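PDB 3F4L: putative oxidoreductase yhhX from Escherichia coli K-12, which probably acts as an NADP-dependent oxidoreductase of the Gfo/Idh/MocA family, perhaps oxidising scyllo-inositol. Local coordinates for residues H52-S55 and E59-N62; K96-T101 and K106-L111; G170-L175 and Y195-L200; V276-Y279 and V285-R288. All coordinates share one frame; numbering follows the deposited sequence.

Contact 1 (H52-S55 and E59-N62); sequences HFTS and EVLN
Edge strand 52-54 and the short helix 58-61 face each other most closely at Thr54 and Glu59, whose CA atoms lie 7.7 Å apart, the chain turning from one to the other through just a few residues. This is a strand-to-helix connection of the nucleotide-binding Rossmann fold, at the outer side of its parallel sheet, where strand 52-54 pairs with strand 29-35. Alternation along the strand turns His52 and Thr54 to the helix, while Phe53 faces the other way and meets Phe10. Glu59 reaches back from the helix with CG anti to its carbonyl carbon (chi1 -87°) and an extended chain, which brings OE1 between the two strand residues. His52 meets this oxygen with its ring edge: NE2 donates to Glu59 OE1 over 3.4 Å, a weak bond but a straight one at 169°. Ring and carboxylate lie nearly coplanar, 24° apart. Thr54 OG1 also stands 3.4 Å from Glu59 OE1, a weak link; the hydroxyl oxygen has a firmer bond from the backbone N of Asp56. The carboxylate's other oxygen, OE2, lies near Asp56 OD2, and this closeness of like charges might raise the pKa of one of the two acids. Histidine and glutamate suit the exposed side of the contact, while Thr54 and Val60 are buried beneath. Threonine serves both sides, having a hydroxyl on one branch and a methyl on the other. That methyl, Thr54 CG2, packs 3.8 Å from Val60 CG2, which belongs to a buried β-branched side chain that also touches His33.

Contact 2 (K96-T101 and K106-L111); sequences KPFTPT and KELFAL
Phe98 brings the outer end of its ring against that of Phe109, with CE2 of Phe98 3.5 Å from CZ of Phe109. The contact belongs to the Rossmann domain: it folds the loop after strand 91-94 against helix 102-115, and in that loop Lys96 and Pro97, joined by a cis peptide, are the last two residues of the Glu-Lys-Pro sequence familiar in Gfo/Idh/MocA proteins. The two phenylalanine planes are inclined by 27° and their centroids lie 5.2 Å from each other, displaced so far that little of one ring lies above the other; they meet mainly through their far carbons. Leucine suits the next place because a methyl at the end of its branch can rest on a flat ring: Leu108 CD2 sits over one face of Phe98, 4.0 Å from Phe98 CZ. Leu108 has a first torsion away from the staggered positions (chi1 -122°) and also touches Phe79 and Ala82 of helix 78-87. Phe98 also touches Val322 of helix 319-331, tying this buried cluster to the C-terminal part of the chain. Thr99 suits the junction by dividing its branches. Its hydroxyl turns back into the loop, OG1 donating to Thr101 O at 2.7 Å, while Thr101 caps the helix start through OG1 and the N of Gln104. The other branch points to the helix, where Thr99 CG2 meets Leu108 CD2 methyl to methyl at a tight 3.4 Å.

Contact 3 (G170-L175 and Y195-L200); sequences GAFYGL and YDIRSL
Phe172 and Tyr195 cross at about a right angle, the far end of the phenylalanine ring being directed at one side of the tyrosine. Phe172 CZ comes in at the edge of the Tyr195 ring, close to its plane, and Phe172 CE2 lies 3.9 Å from Tyr195 CE2. Ile197 also crosses Phe172 nearly perpendicularly and offers only the end of its chain: its CD1 methyl is 3.7 Å from Phe172 CD2. Two residues apart on strand 192-198, Tyr195 and Ile197 project on the same side of the sheet and so receive a single large ring from the helix. With CG opposite the backbone N (chi1 -168°), Phe172 extends from the first turn of helix 171-187 to reach both. Aromatic rings and the aliphatic isoleucine suit this buried site, and the tyrosine's polar end is satisfied beyond it, OH bonding to Ile328 O. Asp196 and Arg198 take the other side of the strand, joined by a salt bridge of 3.0 Å from OD2 to NH1, and Asp196 also pairs with Lys220 of the second subunit. The contact thus lays helix 171-187 on the C-terminal domain's sheet, with strand 209-216 contributing Phe210 and Ala212, and helix 319-331 packing Leu329 against Phe172.

Contact 4 (V276-Y279 and V285-R288); sequences VLEY and VTVR
Val287 N donates to Tyr279 O over 2.7 Å, almost straight at 177°, and Tyr279 N returns a bond of 3.0 Å to Val287 O. These two bonds define a hydrogen-bonded pair of an antiparallel β-hairpin. Tyr279 and Val287 lie side by side on one face of the sheet, and Val287 CB makes a CH-pi contact over the tyrosine ring, 4.1 Å from its centroid. A compact β-branched valine suits a place beside a broad ring. A first torsion of 62°, with CG between its own N and carbonyl carbon, places the Tyr279 ring beside Val287. On the opposite face, Glu278 and Arg288 form the adjoining non-hydrogen-bonded pair. Glu278 OE1 sits above the guanidinium, 3.4 Å from Arg288 NH1; because the oxygen lies well out of the guanidinium plane, no N-H points at it and the salt bridge rests on charge alone; the planes are 70° apart. Thr286 lends its CG2 methyl to the aliphatic part of Glu278, 3.8 Å from CG. The other carboxylate oxygen, OE2, pairs with Lys230 of the second subunit, so the glutamate serves hairpin and dimer alike. Strand 286-291 is the chain's outermost strand on this side of the mixed sheet, and strand 275-280 joins it to strand 243-247, through bonds of Val276 and Glu278 to Ile246 and Ser244.

Overall arrangement
From the N terminus the four contacts follow one another in series, none enclosing or crossing another. Contact 1 closes a short turn at the outer edge of the Rossmann sheet, and contact 2 folds a loop onto its own following helix in the same domain, with centres about 23 Å apart. Contact 3 spans the longest loop, most of helix 171-187, and lies in the C-terminal α/β domain; its nearest atoms come within about 5 Å of contact 2 without touching, and helix 319-331 packs on both. Contact 4 closes a hairpin far along the same mixed sheet, about 56 Å from contact 1 between centres. Contacts 3 and 4 both reach the second subunit.

Contact 1 (H52-S55 and E59-N62)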
loop_
_atom_site.group_PDB
_atom_site.type_symbol
_atom_site.label_atom_id
_atom_site.label_comp_id
_atom_site.label_asym_id
_atom_site.label_seq_id
_atom_site.Cartn_x
_atom_site.Cartn_y
_atom_site.Cartn_z
ATOM N N HIS A 52 -14.311 -35.131 -29.830
ATOM C CA HIS A 52 -14.995 -34.804 -31.077
ATOM C C HIS A 52 -14.992 -33.286 -31.238
ATOM O O HIS A 52 -15.651 -32.581 -30.468
ATOM C CB HIS A 52 -16.442 -35.309 -31.042
ATOM C CG HIS A 52 -17.290 -34.814 -32.177
ATOM N ND1 HIS A 52 -17.020 -35.104 -33.500
ATOM C CD2 HIS A 52 -18.405 -34.044 -32.188
ATOM C CE1 HIS A 52 -17.928 -34.537 -34.272
ATOM N NE2 HIS A 52 -18.781 -33.885 -33.501
ATOM N N PHE A 53 -14.238 -32.783 -32.214
ATOM C CA PHE A 53 -14.187 -31.349 -32.476
ATOM C C PHE A 53 -15.263 -31.022 -33.501
ATOM O O PHE A 53 -15.446 -31.751 -34.462
ATOM C CB PHE A 53 -12.812 -30.938 -33.016
ATOM C CG PHE A 53 -11.717 -31.006 -31.991
ATOM C CD1 PHE A 53 -11.009 -32.184 -31.778
ATOM C CD2 PHE A 53 -11.418 -29.898 -31.210
ATOM C CE1 PHE A 53 -10.018 -32.248 -30.793
ATOM C CE2 PHE A 53 -10.432 -29.954 -30.226
ATOM C CZ PHE A 53 -9.732 -31.132 -30.016
ATOM N N THR A 54 -15.961 -29.913 -33.312
ATOM C CA THR A 54 -17.041 -29.555 -34.217
ATOM C C THR A 54 -17.245 -28.051 -34.325
ATOM O O THR A 54 -16.856 -27.297 -33.433
ATOM C CB THR A 54 -18.365 -30.206 -33.727
ATOM O OG1 THR A 54 -19.476 -29.700 -34.475
ATOM C CG2 THR A 54 -18.578 -29.908 -32.258
ATOM N N SER A 55 -17.857 -27.626 -35.427
ATOM C CA SER A 55 -18.153 -26.224 -35.660
ATOM C C SER A 55 -19.666 -26.034 -35.660
ATOM O O SER A 55 -20.173 -24.967 -36.006
ATOM C CB SER A 55 -17.559 -25.764 -36.988
ATOM O OG SER A 55 -16.148 -25.674 -36.886
ATOM N N GLU A 59 -24.792 -29.622 -32.265
ATOM C CA GLU A 59 -24.330 -30.992 -32.055
ATOM C C GLU A 59 -23.837 -31.198 -30.623
ATOM O O GLU A 59 -23.711 -32.331 -30.152
ATOM C CB GLU A 59 -23.199 -31.327 -33.026
ATOM C CG GLU A 59 -23.665 -31.857 -34.369
ATOM C CD GLU A 59 -22.528 -31.980 -35.362
ATOM O OE1 GLU A 59 -21.425 -32.395 -34.941
ATOM O OE2 GLU A 59 -22.740 -31.669 -36.557
ATOM N N VAL A 60 -23.544 -30.098 -29.942
ATOM C CA VAL A 60 -23.074 -30.167 -28.565
ATOM C C VAL A 60 -24.235 -29.941 -27.598
ATOM O O VAL A 60 -24.480 -30.751 -26.705
ATOM C CB VAL A 60 -21.983 -29.104 -28.281
ATOM C CG1 VAL A 60 -21.523 -29.222 -26.848
ATOM C CG2 VAL A 60 -20.805 -29.284 -29.237
ATOM N N LEU A 61 -24.956 -28.840 -27.789
ATOM C CA LEU A 61 -26.075 -28.510 -26.914
ATOM C C LEU A 61 -27.214 -29.523 -26.974
ATOM O O LEU A 61 -28.024 -29.603 -26.049
ATOM C CB LEU A 61 -26.598 -27.108 -27.232
ATOM C CG LEU A 61 -25.567 -25.992 -27.033
ATOM C CD1 LEU A 61 -26.228 -24.635 -27.257
ATOM C CD2 LEU A 61 -24.976 -26.082 -25.632
ATOM N N ASN A 62 -27.274 -30.301 -28.049
ATOM C CA ASN A 62 -28.321 -31.307 -28.176
ATOM C C ASN A 62 -27.902 -32.660 -27.620
ATOM O O ASN A 62 -28.722 -33.575 -27.539
ATOM C CB ASN A 62 -28.747 -31.474 -29.640
ATOM C CG ASN A 62 -29.502 -30.275 -30.161
ATOM O OD1 ASN A 62 -30.142 -29.552 -29.395
ATOM N ND2 ASN A 62 -29.448 -30.063 -31.472
#

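Contact 2 (K96-T101 and K106-L111)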
loop_
_atom_site.group_PDB
_atom_site.type_symbol
_atom_site.label_atom_id
_atom_site.label_comp_id
_atom_site.label_asym_id
_atom_site.label_seq_id
_atom_site.Cartn_x
_atom_site.Cartn_y
_atom_site.Cartn_z
ATOM N N LYS A 96 -13.378 -15.731 -17.522
ATOM C CA LYS A 96 -13.391 -14.276 -17.348
ATOM C C LYS A 96 -13.515 -13.569 -18.699
ATOM O O LYS A 96 -12.845 -13.937 -19.658
ATOM C CB LYS A 96 -12.100 -13.824 -16.647
ATOM C CG LYS A 96 -11.835 -14.520 -15.307
ATOM C CD LYS A 96 -11.415 -15.997 -15.460
ATOM C CE LYS A 96 -10.047 -16.117 -16.144
ATOM N NZ LYS A 96 -9.457 -17.487 -16.067
ATOM N N PRO A 97 -14.391 -12.554 -18.803
ATOM C CA PRO A 97 -15.295 -12.006 -17.787
ATOM C C PRO A 97 -16.629 -12.752 -17.846
ATOM O O PRO A 97 -17.081 -13.122 -18.924
ATOM C CB PRO A 97 -15.465 -10.540 -18.213
ATOM C CG PRO A 97 -14.615 -10.384 -19.487
ATOM C CD PRO A 97 -14.487 -11.764 -20.036
ATOM N N PHE A 98 -17.243 -12.966 -16.691
ATOM C CA PHE A 98 -18.524 -13.669 -16.598
ATOM C C PHE A 98 -19.522 -13.115 -17.612
ATOM O O PHE A 98 -20.074 -13.849 -18.432
ATOM C CB PHE A 98 -19.082 -13.521 -15.182
ATOM C CG PHE A 98 -20.196 -14.470 -14.871
ATOM C CD1 PHE A 98 -20.026 -15.840 -15.050
ATOM C CD2 PHE A 98 -21.411 -13.999 -14.399
ATOM C CE1 PHE A 98 -21.055 -16.734 -14.762
ATOM C CE2 PHE A 98 -22.454 -14.886 -14.106
ATOM C CZ PHE A 98 -22.272 -16.255 -14.289
ATOM N N THR A 99 -19.742 -11.808 -17.543
ATOM C CA THR A 99 -20.646 -11.108 -18.452
ATOM C C THR A 99 -20.108 -9.703 -18.608
ATOM O O THR A 99 -19.284 -9.258 -17.806
ATOM C CB THR A 99 -22.092 -11.004 -17.902
ATOM O OG1 THR A 99 -22.067 -10.484 -16.566
ATOM C CG2 THR A 99 -22.772 -12.364 -17.918
ATOM N N PRO A 100 -20.551 -8.988 -19.651
ATOM C CA PRO A 100 -20.056 -7.624 -19.831
ATOM C C PRO A 100 -20.590 -6.694 -18.751
ATOM O O PRO A 100 -19.937 -5.706 -18.397
ATOM C CB PRO A 100 -20.584 -7.238 -21.217
ATOM C CG PRO A 100 -20.707 -8.568 -21.925
ATOM C CD PRO A 100 -21.303 -9.433 -20.838
ATOM N N THR A 101 -21.769 -7.016 -18.225
ATOM C CA THR A 101 -22.403 -6.174 -17.215
ATOM C C THR A 101 -23.057 -6.893 -16.043
ATOM O O THR A 101 -23.314 -8.099 -16.082
ATOM C CB THR A 101 -23.480 -5.284 -17.855
ATOM O OG1 THR A 101 -24.641 -6.076 -18.146
ATOM C CG2 THR A 101 -22.963 -4.679 -19.141
ATOM N N LYS A 106 -26.909 -10.878 -13.546
ATOM C CA LYS A 106 -28.110 -11.130 -12.766
ATOM C C LYS A 106 -29.121 -11.924 -13.580
ATOM O O LYS A 106 -29.834 -12.761 -13.037
ATOM C CB LYS A 106 -28.721 -9.806 -12.296
ATOM C CG LYS A 106 -27.838 -9.064 -11.302
ATOM C CD LYS A 106 -28.525 -7.834 -10.720
ATOM C CE LYS A 106 -27.659 -7.224 -9.634
ATOM N NZ LYS A 106 -28.155 -5.913 -9.147
ATOM N N GLU A 107 -29.164 -11.665 -14.884
ATOM C CA GLU A 107 -30.084 -12.356 -15.783
ATOM C C GLU A 107 -29.695 -13.827 -15.948
ATOM O O GLU A 107 -30.552 -14.710 -16.024
ATOM C CB GLU A 107 -30.081 -11.674 -17.148
ATOM C CG GLU A 107 -31.180 -12.144 -18.078
ATOM C CD GLU A 107 -31.164 -11.402 -19.399
ATOM O OE1 GLU A 107 -30.926 -10.172 -19.381
ATOM O OE2 GLU A 107 -31.399 -12.040 -20.448
ATOM N N LEU A 108 -28.393 -14.081 -16.006
ATOM C CA LEU A 108 -27.878 -15.436 -16.151
ATOM C C LEU A 108 -28.231 -16.279 -14.915
ATOM O O LEU A 108 -28.639 -17.433 -15.038
ATOM C CB LEU A 108 -26.357 -15.375 -16.348
ATOM C CG LEU A 108 -25.700 -15.981 -17.591
ATOM C CD1 LEU A 108 -26.485 -15.670 -18.853
ATOM C CD2 LEU A 108 -24.282 -15.450 -17.695
ATOM N N PHE A 109 -28.080 -15.700 -13.726
ATOM C CA PHE A 109 -28.392 -16.413 -12.491
ATOM C C PHE A 109 -29.894 -16.711 -12.368
ATOM O O PHE A 109 -30.284 -17.802 -11.945
ATOM C CB PHE A 109 -27.915 -15.607 -11.276
ATOM C CG PHE A 109 -26.422 -15.524 -11.146
ATOM C CD1 PHE A 109 -25.655 -16.684 -11.042
ATOM C CD2 PHE A 109 -25.785 -14.293 -11.090
ATOM C CE1 PHE A 109 -24.273 -16.615 -10.878
ATOM C CE2 PHE A 109 -24.406 -14.210 -10.926
ATOM C CZ PHE A 109 -23.648 -15.377 -10.819
ATOM N N ALA A 110 -30.734 -15.748 -12.743
ATOM C CA ALA A 110 -32.182 -15.948 -12.679
ATOM C C ALA A 110 -32.591 -17.112 -13.584
ATOM O O ALA A 110 -33.342 -18.003 -13.176
ATOM C CB ALA A 110 -32.904 -14.677 -13.092
ATOM N N LEU A 111 -32.086 -17.103 -14.813
ATOM C CA LEU A 111 -32.379 -18.170 -15.760
ATOM C C LEU A 111 -31.933 -19.524 -15.205
ATOM O O LEU A 111 -32.696 -20.491 -15.214
ATOM C CB LEU A 111 -31.666 -17.902 -17.087
ATOM C CG LEU A 111 -31.753 -19.014 -18.137
ATOM C CD1 LEU A 111 -33.215 -19.356 -18.407
ATOM C CD2 LEU A 111 -31.062 -18.567 -19.416
#

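Contact 3 (G170-L175 and Y195-L200)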
loop_
_atom_site.group_PDB
_atom_site.type_symbol
_atom_site.label_atom_id
_atom_site.label_comp_id
_atom_site.label_asym_id
_atom_site.label_seq_id
_atom_site.Cartn_x
_atom_site.Cartn_y
_atom_site.Cartn_z
ATOM N N GLY A 170 -8.521 -2.989 -19.858
ATOM C CA GLY A 170 -7.430 -2.668 -18.954
ATOM C C GLY A 170 -7.053 -3.744 -17.961
ATOM O O GLY A 170 -7.668 -4.810 -17.910
ATOM N N ALA A 171 -6.040 -3.440 -17.151
ATOM C CA ALA A 171 -5.533 -4.356 -16.143
ATOM C C ALA A 171 -6.503 -4.606 -14.989
ATOM O O ALA A 171 -6.526 -5.705 -14.428
ATOM C CB ALA A 171 -4.198 -3.831 -15.594
ATOM N N PHE A 172 -7.285 -3.590 -14.628
ATOM C CA PHE A 172 -8.244 -3.728 -13.537
ATOM C C PHE A 172 -9.274 -4.814 -13.845
ATOM O O PHE A 172 -9.507 -5.706 -13.027
ATOM C CB PHE A 172 -8.934 -2.388 -13.258
ATOM C CG PHE A 172 -9.717 -2.369 -11.970
ATOM C CD1 PHE A 172 -9.247 -3.043 -10.850
ATOM C CD2 PHE A 172 -10.902 -1.652 -11.869
ATOM C CE1 PHE A 172 -9.947 -3.001 -9.644
ATOM C CE2 PHE A 172 -11.609 -1.603 -10.668
ATOM C CZ PHE A 172 -11.131 -2.275 -9.557
ATOM N N TYR A 173 -9.875 -4.762 -15.029
ATOM C CA TYR A 173 -10.836 -5.794 -15.411
ATOM C C TYR A 173 -10.078 -7.095 -15.659
ATOM O O TYR A 173 -10.506 -8.169 -15.240
ATOM C CB TYR A 173 -11.588 -5.408 -16.690
ATOM C CG TYR A 173 -12.922 -4.716 -16.466
ATOM C CD1 TYR A 173 -12.993 -3.367 -16.097
ATOM C CD2 TYR A 173 -14.113 -5.422 -16.609
ATOM C CE1 TYR A 173 -14.233 -2.746 -15.876
ATOM C CE2 TYR A 173 -15.346 -4.821 -16.392
ATOM C CZ TYR A 173 -15.404 -3.491 -16.025
ATOM O OH TYR A 173 -16.634 -2.933 -15.791
ATOM N N GLY A 174 -8.939 -6.979 -16.331
ATOM C CA GLY A 174 -8.136 -8.144 -16.672
ATOM C C GLY A 174 -7.571 -8.970 -15.530
ATOM O O GLY A 174 -7.750 -10.188 -15.496
ATOM N N LEU A 175 -6.895 -8.322 -14.591
ATOM C CA LEU A 175 -6.297 -9.035 -13.465
ATOM C C LEU A 175 -7.024 -8.829 -12.149
ATOM O O LEU A 175 -7.036 -9.715 -11.281
ATOM C CB LEU A 175 -4.834 -8.619 -13.293
ATOM C CG LEU A 175 -3.844 -9.306 -14.230
ATOM C CD1 LEU A 175 -3.884 -10.808 -13.988
ATOM C CD2 LEU A 175 -4.196 -8.995 -15.670
ATOM N N TYR A 195 -10.587 3.640 -5.205
ATOM C CA TYR A 195 -9.951 3.311 -6.476
ATOM C C TYR A 195 -8.815 4.253 -6.892
ATOM O O TYR A 195 -8.879 5.464 -6.680
ATOM C CB TYR A 195 -10.970 3.328 -7.628
ATOM C CG TYR A 195 -12.228 2.499 -7.471
ATOM C CD1 TYR A 195 -13.396 3.057 -6.954
ATOM C CD2 TYR A 195 -12.269 1.172 -7.907
ATOM C CE1 TYR A 195 -14.574 2.321 -6.883
ATOM C CE2 TYR A 195 -13.440 0.425 -7.837
ATOM C CZ TYR A 195 -14.590 1.005 -7.328
ATOM O OH TYR A 195 -15.754 0.266 -7.262
ATOM N N ASP A 196 -7.794 3.661 -7.506
ATOM C CA ASP A 196 -6.639 4.356 -8.070
ATOM C C ASP A 196 -6.354 3.546 -9.334
ATOM O O ASP A 196 -5.806 2.446 -9.259
ATOM C CB ASP A 196 -5.417 4.295 -7.145
ATOM C CG ASP A 196 -4.115 4.616 -7.877
ATOM O OD1 ASP A 196 -4.126 5.517 -8.748
ATOM O OD2 ASP A 196 -3.076 3.977 -7.581
ATOM N N ILE A 197 -6.742 4.083 -10.485
ATOM C CA ILE A 197 -6.563 3.397 -11.758
ATOM C C ILE A 197 -5.823 4.313 -12.738
ATOM O O ILE A 197 -6.342 5.359 -13.133
ATOM C CB ILE A 197 -7.938 3.013 -12.357
ATOM C CG1 ILE A 197 -8.746 2.205 -11.331
ATOM C CG2 ILE A 197 -7.744 2.199 -13.641
ATOM C CD1 ILE A 197 -10.200 1.951 -11.735
ATOM N N ARG A 198 -4.620 3.905 -13.137
ATOM C CA ARG A 198 -3.815 4.719 -14.038
ATOM C C ARG A 198 -3.205 3.974 -15.231
ATOM O O ARG A 198 -3.014 2.756 -15.200
ATOM C CB ARG A 198 -2.692 5.400 -13.247
ATOM C CG ARG A 198 -3.059 5.682 -11.806
ATOM C CD ARG A 198 -2.277 6.845 -11.198
ATOM N NE ARG A 198 -0.841 6.621 -11.032
ATOM C CZ ARG A 198 -0.294 5.688 -10.254
ATOM N NH1 ARG A 198 -1.056 4.856 -9.560
ATOM N NH2 ARG A 198 1.027 5.614 -10.143
ATOM N N SER A 199 -2.908 4.738 -16.279
ATOM C CA SER A 199 -2.288 4.225 -17.498
ATOM C C SER A 199 -0.924 4.915 -17.543
ATOM O O SER A 199 -0.825 6.086 -17.912
ATOM C CB SER A 199 -3.129 4.612 -18.717
ATOM O OG SER A 199 -2.531 4.127 -19.903
ATOM N N LEU A 200 0.119 4.189 -17.153
ATOM C CA LEU A 200 1.469 4.744 -17.076
ATOM C C LEU A 200 2.425 4.532 -18.246
ATOM O O LEU A 200 3.140 5.448 -18.634
ATOM C CB LEU A 200 2.154 4.214 -15.814
ATOM C CG LEU A 200 1.538 4.567 -14.459
ATOM C CD1 LEU A 200 2.273 3.797 -13.364
ATOM C CD2 LEU A 200 1.628 6.060 -14.214
#

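Contact 4 (V276-Y279 and V285-R288)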
loop_
_atom_site.group_PDB
_atom_site.type_symbol
_atom_site.label_atom_id
_atom_site.label_comp_id
_atom_site.label_asym_id
_atom_site.label_seq_id
_atom_site.Cartn_x
_atom_site.Cartn_y
_atom_site.Cartn_z
ATOM N N VAL A 276 5.872 -16.805 5.777
ATOM C CA VAL A 276 6.494 -16.529 7.061
ATOM C C VAL A 276 5.460 -15.931 7.991
ATOM O O VAL A 276 4.675 -15.060 7.605
ATOM C CB VAL A 276 7.698 -15.576 6.917
ATOM C CG1 VAL A 276 8.293 -15.267 8.280
ATOM C CG2 VAL A 276 8.760 -16.225 6.034
ATOM N N LEU A 277 5.471 -16.419 9.220
ATOM C CA LEU A 277 4.537 -15.981 10.232
ATOM C C LEU A 277 5.306 -15.574 11.488
ATOM O O LEU A 277 6.323 -16.178 11.842
ATOM C CB LEU A 277 3.585 -17.144 10.535
ATOM C CG LEU A 277 2.252 -17.011 11.263
ATOM C CD1 LEU A 277 1.308 -16.094 10.506
ATOM C CD2 LEU A 277 1.636 -18.403 11.381
ATOM N N GLU A 278 4.833 -14.523 12.143
ATOM C CA GLU A 278 5.436 -14.059 13.384
ATOM C C GLU A 278 4.279 -13.524 14.193
ATOM O O GLU A 278 3.643 -12.543 13.805
ATOM C CB GLU A 278 6.467 -12.949 13.147
ATOM C CG GLU A 278 7.261 -12.630 14.410
ATOM C CD GLU A 278 8.412 -11.661 14.189
ATOM O OE1 GLU A 278 9.211 -11.871 13.253
ATOM O OE2 GLU A 278 8.524 -10.691 14.970
ATOM N N TYR A 279 3.992 -14.183 15.309
ATOM C CA TYR A 279 2.883 -13.773 16.152
ATOM C C TYR A 279 3.190 -13.941 17.634
ATOM O O TYR A 279 4.170 -14.599 18.021
ATOM C CB TYR A 279 1.633 -14.582 15.799
ATOM C CG TYR A 279 1.790 -16.073 16.033
ATOM C CD1 TYR A 279 2.446 -16.879 15.106
ATOM C CD2 TYR A 279 1.287 -16.674 17.190
ATOM C CE1 TYR A 279 2.599 -18.241 15.318
ATOM C CE2 TYR A 279 1.434 -18.040 17.413
ATOM C CZ TYR A 279 2.090 -18.817 16.471
ATOM O OH TYR A 279 2.225 -20.170 16.663
ATOM N N VAL A 285 4.718 -14.848 24.320
ATOM C CA VAL A 285 6.003 -15.062 23.659
ATOM C C VAL A 285 5.869 -14.896 22.143
ATOM O O VAL A 285 4.855 -15.277 21.560
ATOM C CB VAL A 285 6.541 -16.488 23.952
ATOM C CG1 VAL A 285 7.825 -16.738 23.177
ATOM C CG2 VAL A 285 6.795 -16.655 25.458
ATOM N N THR A 286 6.883 -14.317 21.506
ATOM C CA THR A 286 6.835 -14.150 20.060
ATOM C C THR A 286 7.268 -15.459 19.402
ATOM O O THR A 286 8.334 -15.996 19.711
ATOM C CB THR A 286 7.741 -12.987 19.581
ATOM O OG1 THR A 286 7.117 -11.732 19.894
ATOM C CG2 THR A 286 7.960 -13.058 18.072
ATOM N N VAL A 287 6.422 -15.973 18.515
ATOM C CA VAL A 287 6.698 -17.217 17.811
ATOM C C VAL A 287 6.898 -16.985 16.310
ATOM O O VAL A 287 6.175 -16.217 15.674
ATOM C CB VAL A 287 5.547 -18.236 18.020
ATOM C CG1 VAL A 287 5.741 -19.448 17.139
ATOM C CG2 VAL A 287 5.493 -18.654 19.467
ATOM N N ARG A 288 7.893 -17.665 15.757
ATOM C CA ARG A 288 8.205 -17.561 14.349
ATOM C C ARG A 288 7.880 -18.913 13.700
ATOM O O ARG A 288 8.247 -19.968 14.226
ATOM C CB ARG A 288 9.687 -17.228 14.198
ATOM C CG ARG A 288 10.048 -16.461 12.955
ATOM C CD ARG A 288 10.694 -15.127 13.315
ATOM N NE ARG A 288 11.226 -14.454 12.134
ATOM C CZ ARG A 288 10.500 -14.117 11.070
ATOM N NH1 ARG A 288 9.203 -14.388 11.035
ATOM N NH2 ARG A 288 11.072 -13.512 10.038
#